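Local structure of conserved hypothetical protein (Sulfolobus solfataricus, 2FNA) at residues K43-P57 with A134-A146. The protein probably binds and hydrolyses ATP as an archaeal AAA+ ATPase, here holding ADP and magnesium. Residues are numbered along the deposited sequence; the frame is centred on the assembly and turned at random.
Sequences KSSIIKIGINELNLP and ASKDNVIIVLDEA. With MG (magnesium ion), chain C; ADP (adenosine-5'-diphosphate), chain D; EDO (1,2-ethanediol), chain H.
The carboxylate of D144 meets S44 edge-on: S44 OG donates a hydrogen bond to the syn lone pair of D144 OD2, at 2.6 Å. I47 CD1 lies over one face of this carboxylate, 4.4 Å from OD1. Water 1 reaches OD1 from slightly off the plane, on the other face. S176 OG also hydrogen-bonds OD1, and Y60 OH hydrogen-bonds OD2, which should fix the group's rotation. This is the nucleotide site of a P-loop ATPase. K43 and S44 fit the Walker A motif, and the strand 139-144 running into D144 and E145 resembles Walker B.

S44 OG binds magnesium at 2.1 Å. ADP O3B and four waters complete six ligands, so D144 acts from the second shell. E145 OE2 joins it there, accepting from water 1 and S178, while OE1 accepts from Q147. K43 crosses E145 at about a right angle, its NZ hydrogen-bonded to ADP O1B, S178 OG and G37 O.

Farther along, helix 43-54 runs nearly antiparallel to strand 139-144 (167°). I47 CG2, anti to its own backbone N, rests on V142 CG1 at 3.8 Å. I140 CD1 sits against L54 CD1 (3.7 Å) and L56 CD1. L56 lies alongside N138, and its CD2 is 3.5 Å from D137 CB. The buried N138 O has no polar partner. Where the chain enters strand 58-62, I140 N donates to P57 O at 3.1 Å, nearly straight at 169°.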
ATOM      1  N   LYS A  43      -4.251   1.887   5.097  1.00 34.74           N
ATOM      2  CA  LYS A  43      -4.712   0.728   4.321  1.00 33.38           C
ATOM      3  C   LYS A  43      -4.417  -0.559   5.090  1.00 29.71           C
ATOM      4  O   LYS A  43      -5.313  -1.349   5.319  1.00 31.54           O
ATOM      5  CB  LYS A  43      -4.098   0.675   2.917  1.00 34.34           C
ATOM      6  CG  LYS A  43      -4.419   1.855   2.002  1.00 33.43           C
ATOM      7  CD  LYS A  43      -3.778   1.690   0.635  1.00 32.69           C
ATOM      8  CE  LYS A  43      -2.235   1.675   0.672  1.00 32.90           C
ATOM      9  NZ  LYS A  43      -1.672   2.939   1.187  1.00 26.11           N
ATOM     10  N   SER A  44      -3.168  -0.766   5.509  1.00 32.73           N
ATOM     11  CA  SER A  44      -2.832  -2.004   6.224  1.00 31.66           C
ATOM     12  C   SER A  44      -3.642  -2.106   7.527  1.00 31.57           C
ATOM     13  O   SER A  44      -4.093  -3.194   7.899  1.00 29.33           O
ATOM     14  CB  SER A  44      -1.319  -2.140   6.483  1.00 33.77           C
ATOM     15  OG  SER A  44      -0.558  -2.182   5.277  1.00 34.98           O
ATOM     16  N   SER A  45      -3.854  -0.971   8.197  1.00 31.13           N
ATOM     17  CA  SER A  45      -4.696  -0.907   9.406  1.00 31.30           C
ATOM     18  C   SER A  45      -6.140  -1.410   9.212  1.00 32.69           C
ATOM     19  O   SER A  45      -6.644  -2.258  10.003  1.00 30.29           O
ATOM     20  CB  SER A  45      -4.699   0.525   9.996  1.00 34.17           C
ATOM     21  OG  SER A  45      -3.389   0.993  10.367  1.00 28.21           O
ATOM     22  N   ILE A  46      -6.846  -0.899   8.208  1.00 30.23           N
ATOM     23  CA  ILE A  46      -8.243  -1.327   8.055  1.00 30.55           C
ATOM     24  C   ILE A  46      -8.348  -2.774   7.622  1.00 29.24           C
ATOM     25  O   ILE A  46      -9.322  -3.432   7.941  1.00 33.12           O
ATOM     26  CB  ILE A  46      -9.087  -0.450   7.108  1.00 31.26           C
ATOM     27  CG1 ILE A  46      -8.585  -0.472   5.657  1.00 33.93           C
ATOM     28  CG2 ILE A  46      -9.227   0.950   7.647  1.00 35.39           C
ATOM     29  CD1 ILE A  46      -9.684  -0.055   4.674  1.00 38.89           C
ATOM     30  N   ILE A  47      -7.333  -3.257   6.904  1.00 30.78           N
ATOM     31  CA  ILE A  47      -7.244  -4.653   6.490  1.00 32.12           C
ATOM     32  C   ILE A  47      -7.079  -5.540   7.715  1.00 34.62           C
ATOM     33  O   ILE A  47      -7.799  -6.539   7.867  1.00 32.78           O
ATOM     34  CB  ILE A  47      -6.088  -4.879   5.482  1.00 32.86           C
ATOM     35  CG1 ILE A  47      -6.426  -4.216   4.144  1.00 29.72           C
ATOM     36  CG2 ILE A  47      -5.847  -6.373   5.199  1.00 29.66           C
ATOM     37  CD1 ILE A  47      -5.323  -4.269   3.124  1.00 34.35           C
ATOM     38  N   LYS A  48      -6.135  -5.175   8.584  1.00 32.93           N
ATOM     39  CA  LYS A  48      -5.947  -5.886   9.860  1.00 31.97           C
ATOM     40  C   LYS A  48      -7.183  -5.824  10.768  1.00 30.07           C
ATOM     41  O   LYS A  48      -7.616  -6.832  11.299  1.00 30.17           O
ATOM     42  CB  LYS A  48      -4.758  -5.310  10.571  1.00 33.35           C
ATOM     43  CG  LYS A  48      -3.455  -5.651   9.852  1.00 34.17           C
ATOM     44  CD  LYS A  48      -2.312  -4.743  10.286  1.00 41.25           C
ATOM     45  CE  LYS A  48      -1.154  -5.538  10.736  1.00 47.23           C
ATOM     46  NZ  LYS A  48      -1.489  -6.252  12.010  1.00 40.17           N
ATOM     47  N   ILE A  49      -7.770  -4.641  10.918  1.00 29.06           N
ATOM     48  CA  ILE A  49      -8.987  -4.489  11.692  1.00 28.85           C
ATOM     49  C   ILE A  49     -10.068  -5.368  11.084  1.00 29.56           C
ATOM     50  O   ILE A  49     -10.714  -6.122  11.801  1.00 31.31           O
ATOM     51  CB  ILE A  49      -9.428  -3.002  11.743  1.00 33.84           C
ATOM     52  CG1 ILE A  49      -8.464  -2.199  12.618  1.00 33.68           C
ATOM     53  CG2 ILE A  49     -10.877  -2.858  12.232  1.00 26.62           C
ATOM     54  CD1 ILE A  49      -8.597  -0.710  12.420  1.00 35.34           C
ATOM     55  N   GLY A  50     -10.234  -5.278   9.748  1.00 31.05           N
ATOM     56  CA  GLY A  50     -11.255  -6.027   9.006  1.00 30.95           C
ATOM     57  C   GLY A  50     -11.137  -7.532   9.196  1.00 32.04           C
ATOM     58  O   GLY A  50     -12.108  -8.174   9.511  1.00 28.57           O
ATOM     59  N   ILE A  51      -9.944  -8.097   8.996  1.00 33.11           N
ATOM     60  CA  ILE A  51      -9.763  -9.551   9.121  1.00 37.02           C
ATOM     61  C   ILE A  51      -9.844 -10.025  10.551  1.00 36.38           C
ATOM     62  O   ILE A  51     -10.322 -11.128  10.797  1.00 39.74           O
ATOM     63  CB  ILE A  51      -8.434 -10.098   8.455  1.00 40.91           C
ATOM     64  CG1 ILE A  51      -7.170  -9.650   9.163  1.00 46.18           C
ATOM     65  CG2 ILE A  51      -8.381  -9.749   6.971  1.00 43.08           C
ATOM     66  CD1 ILE A  51      -5.874  -9.927   8.294  1.00 41.59           C
ATOM     67  N   ASN A  52      -9.381  -9.212  11.506  1.00 36.99           N
ATOM     68  CA  ASN A  52      -9.591  -9.523  12.936  1.00 34.44           C
ATOM     69  C   ASN A  52     -11.069  -9.593  13.300  1.00 32.99           C
ATOM     70  O   ASN A  52     -11.479 -10.514  13.986  1.00 28.89           O
ATOM     71  CB  ASN A  52      -8.882  -8.511  13.859  1.00 36.72           C
ATOM     72  CG  ASN A  52      -7.378  -8.749  13.952  1.00 46.77           C
ATOM     73  OD1 ASN A  52      -6.902  -9.886  13.840  1.00 53.88           O
ATOM     74  ND2 ASN A  52      -6.624  -7.673  14.153  1.00 58.17           N
ATOM     75  N   GLU A  53     -11.860  -8.612  12.852  1.00 30.39           N
ATOM     76  CA  GLU A  53     -13.290  -8.609  13.163  1.00 30.10           C
ATOM     77  C   GLU A  53     -14.092  -9.721  12.452  1.00 29.86           C
ATOM     78  O   GLU A  53     -15.039 -10.270  13.016  1.00 30.00           O
ATOM     79  CB  GLU A  53     -13.901  -7.229  12.910  1.00 29.91           C
ATOM     80  CG  GLU A  53     -13.510  -6.191  13.947  1.00 27.12           C
ATOM     81  CD  GLU A  53     -14.049  -4.803  13.674  1.00 33.40           C
ATOM     82  OE1 GLU A  53     -14.882  -4.630  12.755  1.00 35.88           O
ATOM     83  OE2 GLU A  53     -13.600  -3.866  14.384  1.00 32.57           O
ATOM     84  N   LEU A  54     -13.735 -10.035  11.215  1.00 32.18           N
ATOM     85  CA  LEU A  54     -14.413 -11.097  10.456  1.00 32.89           C
ATOM     86  C   LEU A  54     -14.170 -12.466  11.051  1.00 31.59           C
ATOM     87  O   LEU A  54     -15.018 -13.341  10.923  1.00 26.94           O
ATOM     88  CB  LEU A  54     -13.974 -11.115   8.991  1.00 33.05           C
ATOM     89  CG  LEU A  54     -14.492  -9.975   8.108  1.00 34.29           C
ATOM     90  CD1 LEU A  54     -13.787  -9.976   6.755  1.00 33.83           C
ATOM     91  CD2 LEU A  54     -16.021 -10.073   7.980  1.00 32.68           C
ATOM     92  N   ASN A  55     -13.011 -12.682  11.681  1.00 30.42           N
ATOM     93  CA  ASN A  55     -12.763 -13.998  12.300  1.00 28.45           C
ATOM     94  C   ASN A  55     -12.902 -15.104  11.244  1.00 28.64           C
ATOM     95  O   ASN A  55     -13.569 -16.139  11.428  1.00 25.93           O
ATOM     96  CB  ASN A  55     -13.741 -14.216  13.476  1.00 29.37           C
ATOM     97  CG  ASN A  55     -13.358 -15.377  14.372  1.00 24.40           C
ATOM     98  OD1 ASN A  55     -12.191 -15.680  14.536  1.00 25.98           O
ATOM     99  ND2 ASN A  55     -14.354 -16.043  14.940  1.00 20.11           N
ATOM    100  N   LEU A  56     -12.260 -14.870  10.112  1.00 27.86           N
ATOM    101  CA  LEU A  56     -12.197 -15.854   9.040  1.00 29.64           C
ATOM    102  C   LEU A  56     -10.739 -16.231   8.823  1.00 31.20           C
ATOM    103  O   LEU A  56      -9.857 -15.390   8.992  1.00 30.93           O
ATOM    104  CB  LEU A  56     -12.785 -15.308   7.728  1.00 29.62           C
ATOM    105  CG  LEU A  56     -14.311 -15.177   7.599  1.00 33.50           C
ATOM    106  CD1 LEU A  56     -14.644 -14.373   6.344  1.00 39.72           C
ATOM    107  CD2 LEU A  56     -14.984 -16.522   7.583  1.00 33.99           C
ATOM    108  N   PRO A  57     -10.492 -17.482   8.393  1.00 31.65           N
ATOM    109  CA  PRO A  57      -9.141 -17.893   8.062  1.00 31.87           C
ATOM    110  C   PRO A  57      -8.575 -16.973   6.986  1.00 33.54           C
ATOM    111  O   PRO A  57      -9.314 -16.443   6.153  1.00 31.43           O
ATOM    112  CB  PRO A  57      -9.303 -19.302   7.507  1.00 31.11           C
ATOM    113  CG  PRO A  57     -10.750 -19.530   7.351  1.00 36.52           C
ATOM    114  CD  PRO A  57     -11.494 -18.531   8.125  1.00 30.42           C
ATOM    115  N   ALA A 134     -10.691 -27.055   2.148  1.00 38.20           N
ATOM    116  CA  ALA A 134     -10.398 -27.229   3.564  1.00 39.28           C
ATOM    117  C   ALA A 134     -11.258 -26.345   4.511  1.00 39.73           C
ATOM    118  O   ALA A 134     -11.177 -26.480   5.735  1.00 40.18           O
ATOM    119  CB  ALA A 134      -8.907 -26.964   3.804  1.00 36.77           C
ATOM    120  N   SER A 135     -12.080 -25.463   3.946  1.00 39.56           N
ATOM    121  CA  SER A 135     -12.754 -24.426   4.719  1.00 41.30           C
ATOM    122  C   SER A 135     -14.251 -24.429   4.402  1.00 40.36           C
ATOM    123  O   SER A 135     -14.637 -24.474   3.237  1.00 43.62           O
ATOM    124  CB  SER A 135     -12.143 -23.054   4.386  1.00 41.57           C
ATOM    125  OG  SER A 135     -12.419 -22.094   5.396  1.00 40.74           O
ATOM    126  N   LYS A 136     -15.080 -24.384   5.441  1.00 36.38           N
ATOM    127  CA  LYS A 136     -16.528 -24.201   5.284  1.00 36.05           C
ATOM    128  C   LYS A 136     -16.829 -22.723   5.069  1.00 34.65           C
ATOM    129  O   LYS A 136     -17.831 -22.360   4.454  1.00 37.34           O
ATOM    130  CB  LYS A 136     -17.277 -24.708   6.539  1.00 35.42           C
ATOM    131  N   ASP A 137     -15.929 -21.880   5.551  1.00 32.63           N
ATOM    132  CA  ASP A 137     -16.094 -20.426   5.529  1.00 34.59           C
ATOM    133  C   ASP A 137     -15.241 -19.792   4.424  1.00 34.49           C
ATOM    134  O   ASP A 137     -14.391 -20.460   3.841  1.00 37.86           O
ATOM    135  CB  ASP A 137     -15.674 -19.873   6.895  1.00 35.05           C
ATOM    136  CG  ASP A 137     -16.408 -20.562   8.060  1.00 41.06           C
ATOM    137  OD1 ASP A 137     -17.649 -20.462   8.099  1.00 40.60           O
ATOM    138  OD2 ASP A 137     -15.748 -21.202   8.915  1.00 39.41           O
ATOM    139  N   ASN A 138     -15.491 -18.517   4.127  1.00 32.89           N
ATOM    140  CA  ASN A 138     -14.630 -17.742   3.229  1.00 32.54           C
ATOM    141  C   ASN A 138     -13.197 -17.721   3.769  1.00 31.50           C
ATOM    142  O   ASN A 138     -12.982 -17.642   4.979  1.00 28.51           O
ATOM    143  CB  ASN A 138     -15.115 -16.282   3.099  1.00 33.71           C
ATOM    144  CG  ASN A 138     -16.367 -16.136   2.256  1.00 35.15           C
ATOM    145  OD1 ASN A 138     -16.759 -17.049   1.552  1.00 35.09           O
ATOM    146  ND2 ASN A 138     -16.992 -14.970   2.325  1.00 36.04           N
ATOM    147  N   VAL A 139     -12.224 -17.816   2.870  1.00 29.45           N
ATOM    148  CA  VAL A 139     -10.811 -17.670   3.237  1.00 28.86           C
ATOM    149  C   VAL A 139     -10.347 -16.419   2.522  1.00 28.42           C
ATOM    150  O   VAL A 139     -10.616 -16.254   1.342  1.00 29.63           O
ATOM    151  CB  VAL A 139      -9.963 -18.848   2.750  1.00 29.44           C
ATOM    152  CG1 VAL A 139      -8.504 -18.641   3.103  1.00 31.21           C
ATOM    153  CG2 VAL A 139     -10.516 -20.189   3.307  1.00 32.63           C
ATOM    154  N   ILE A 140      -9.663 -15.558   3.255  1.00 30.55           N
ATOM    155  CA  ILE A 140      -9.247 -14.275   2.755  1.00 30.97           C
ATOM    156  C   ILE A 140      -7.792 -14.374   2.381  1.00 30.49           C
ATOM    157  O   ILE A 140      -6.963 -14.886   3.152  1.00 32.20           O
ATOM    158  CB  ILE A 140      -9.473 -13.188   3.801  1.00 32.25           C
ATOM    159  CG1 ILE A 140     -10.954 -13.176   4.192  1.00 28.89           C
ATOM    160  CG2 ILE A 140      -8.967 -11.831   3.290  1.00 36.01           C
ATOM    161  CD1 ILE A 140     -11.273 -12.299   5.338  1.00 35.53           C
ATOM    162  N   ILE A 141      -7.487 -13.897   1.184  1.00 28.58           N
ATOM    163  CA  ILE A 141      -6.134 -13.843   0.696  1.00 31.53           C
ATOM    164  C   ILE A 141      -5.779 -12.373   0.571  1.00 31.30           C
ATOM    165  O   ILE A 141      -6.364 -11.645  -0.246  1.00 27.99           O
ATOM    166  CB  ILE A 141      -5.944 -14.498  -0.670  1.00 32.93           C
ATOM    167  CG1 ILE A 141      -6.572 -15.886  -0.723  1.00 34.79           C
ATOM    168  CG2 ILE A 141      -4.454 -14.542  -1.005  1.00 33.38           C
ATOM    169  CD1 ILE A 141      -5.775 -16.980  -0.108  1.00 45.80           C
ATOM    170  N   VAL A 142      -4.841 -11.945   1.410  1.00 31.47           N
ATOM    171  CA  VAL A 142      -4.415 -10.567   1.447  1.00 33.07           C
ATOM    172  C   VAL A 142      -3.114 -10.433   0.721  1.00 33.26           C
ATOM    173  O   VAL A 142      -2.121 -11.117   1.049  1.00 32.85           O
ATOM    174  CB  VAL A 142      -4.246 -10.060   2.906  1.00 31.61           C
ATOM    175  CG1 VAL A 142      -3.828  -8.630   2.938  1.00 36.19           C
ATOM    176  CG2 VAL A 142      -5.532 -10.256   3.687  1.00 41.45           C
ATOM    177  N   LEU A 143      -3.124  -9.522  -0.246  1.00 33.00           N
ATOM    178  CA  LEU A 143      -1.938  -9.116  -0.961  1.00 34.71           C
ATOM    179  C   LEU A 143      -1.755  -7.661  -0.651  1.00 34.06           C
ATOM    180  O   LEU A 143      -2.302  -6.803  -1.329  1.00 29.34           O
ATOM    181  CB  LEU A 143      -2.130  -9.332  -2.460  1.00 35.23           C
ATOM    182  CG  LEU A 143      -2.508 -10.751  -2.906  1.00 33.90           C
ATOM    183  CD1 LEU A 143      -2.668 -10.808  -4.388  1.00 42.84           C
ATOM    184  CD2 LEU A 143      -1.487 -11.754  -2.467  1.00 40.02           C
ATOM    185  N   ASP A 144      -1.008  -7.392   0.412  1.00 33.81           N
ATOM    186  CA  ASP A 144      -0.843  -6.043   0.893  1.00 36.14           C
ATOM    187  C   ASP A 144       0.346  -5.421   0.156  1.00 36.30           C
ATOM    188  O   ASP A 144       1.493  -5.822   0.335  1.00 36.61           O
ATOM    189  CB  ASP A 144      -0.663  -6.057   2.407  1.00 37.73           C
ATOM    190  CG  ASP A 144      -0.806  -4.674   3.065  1.00 36.25           C
ATOM    191  OD1 ASP A 144      -1.077  -3.668   2.377  1.00 36.01           O
ATOM    192  OD2 ASP A 144      -0.625  -4.608   4.316  1.00 31.57           O
ATOM    193  N   GLU A 145       0.020  -4.429  -0.657  1.00 35.81           N
ATOM    194  CA  GLU A 145       0.905  -3.823  -1.669  1.00 35.26           C
ATOM    195  C   GLU A 145       1.109  -4.754  -2.879  1.00 34.17           C
ATOM    196  O   GLU A 145       2.227  -5.048  -3.279  1.00 34.81           O
ATOM    197  CB  GLU A 145       2.231  -3.331  -1.072  1.00 32.87           C
ATOM    198  CG  GLU A 145       2.066  -2.221   0.009  1.00 33.89           C
ATOM    199  CD  GLU A 145       1.550  -0.903  -0.513  1.00 31.88           C
ATOM    200  OE1 GLU A 145       1.691  -0.592  -1.723  1.00 37.70           O
ATOM    201  OE2 GLU A 145       0.973  -0.141   0.295  1.00 39.78           O
ATOM    202  N   ALA A 146      -0.006  -5.188  -3.454  1.00 33.86           N
ATOM    203  CA  ALA A 146      -0.026  -6.175  -4.518  1.00 31.85           C
ATOM    204  C   ALA A 146       0.713  -5.747  -5.773  1.00 31.68           C
ATOM    205  O   ALA A 146       1.227  -6.606  -6.480  1.00 33.07           O
ATOM    206  CB  ALA A 146      -1.484  -6.540  -4.868  1.00 31.48           C
TER
HETATM  207 MG    MG C 400       0.532  -0.545   4.400  1.00 27.53          MG
HETATM  208  PB  ADP D 500      -0.780   2.360   4.846  1.00 22.86           P
HETATM  209  O1B ADP D 500      -1.896   3.004   4.089  1.00 24.48           O
HETATM  210  O2B ADP D 500       0.574   2.955   4.475  1.00 24.69           O
HETATM  211  O3B ADP D 500      -0.795   0.870   4.931  1.00 18.45           O
HETATM  212  PA  ADP D 500      -0.903   2.168   7.791  1.00 27.77           P
HETATM  213  O1A ADP D 500      -2.058   1.284   8.134  1.00 26.22           O
HETATM  214  O2A ADP D 500       0.380   1.448   7.841  1.00 26.59           O
HETATM  215  O3A ADP D 500      -1.019   2.964   6.378  1.00 25.84           O
HETATM  216  O5' ADP D 500      -1.014   3.435   8.742  1.00 22.29           O
HETATM  217  C5' ADP D 500       0.028   4.420   8.843  1.00 23.14           C
HETATM  218  C4' ADP D 500       0.138   4.913  10.284  1.00 24.82           C
HETATM  219  O4' ADP D 500      -0.933   5.772  10.626  1.00 27.83           O
HETATM  220  C3' ADP D 500       0.106   3.831  11.318  1.00 24.37           C
HETATM  221  O3' ADP D 500       0.846   4.313  12.460  1.00 25.55           O
HETATM  222  C2' ADP D 500      -1.351   3.737  11.715  1.00 28.70           C
HETATM  223  O2' ADP D 500      -1.532   3.249  13.036  1.00 29.93           O
HETATM  224  C1' ADP D 500      -1.745   5.185  11.627  1.00 26.56           C
HETATM  225  N9  ADP D 500      -3.123   5.442  11.220  1.00 27.46           N
HETATM  226  C8  ADP D 500      -3.548   5.635   9.953  1.00 29.01           C
HETATM  227  N7  ADP D 500      -4.851   5.917   9.941  1.00 28.99           N
HETATM  228  C5  ADP D 500      -5.283   5.884  11.224  1.00 33.19           C
HETATM  229  C6  ADP D 500      -6.559   6.098  11.941  1.00 33.01           C
HETATM  230  N6  ADP D 500      -7.686   6.381  11.256  1.00 27.44           N
HETATM  231  N1  ADP D 500      -6.568   6.006  13.301  1.00 24.07           N
HETATM  232  C2  ADP D 500      -5.454   5.737  14.007  1.00 35.09           C
HETATM  233  N3  ADP D 500      -4.259   5.540  13.425  1.00 31.47           N
HETATM  234  C4  ADP D 500      -4.129   5.608  12.071  1.00 30.36           C
HETATM  235  C1  EDO H 504      -3.854  -9.313  11.370  1.00 56.22           C
HETATM  236  O1  EDO H 504      -3.313  -8.469  12.392  1.00 58.30           O
HETATM  237  C2  EDO H 504      -2.743 -10.179  10.783  1.00 57.52           C
HETATM  238  O2  EDO H 504      -1.652  -9.382  10.293  1.00 60.77           O
HETATM  239  O   HOH W   1      -0.356  -1.123   2.712  1.00 28.38           O
HETATM  240  O   HOH W   2       1.760   0.900   3.451  1.00 27.61           O
HETATM  241  O   HOH W   3       1.431  -0.309   6.290  1.00 24.48           O
HETATM  242  O   HOH W   4       1.956  -2.076   3.994  1.00 29.31           O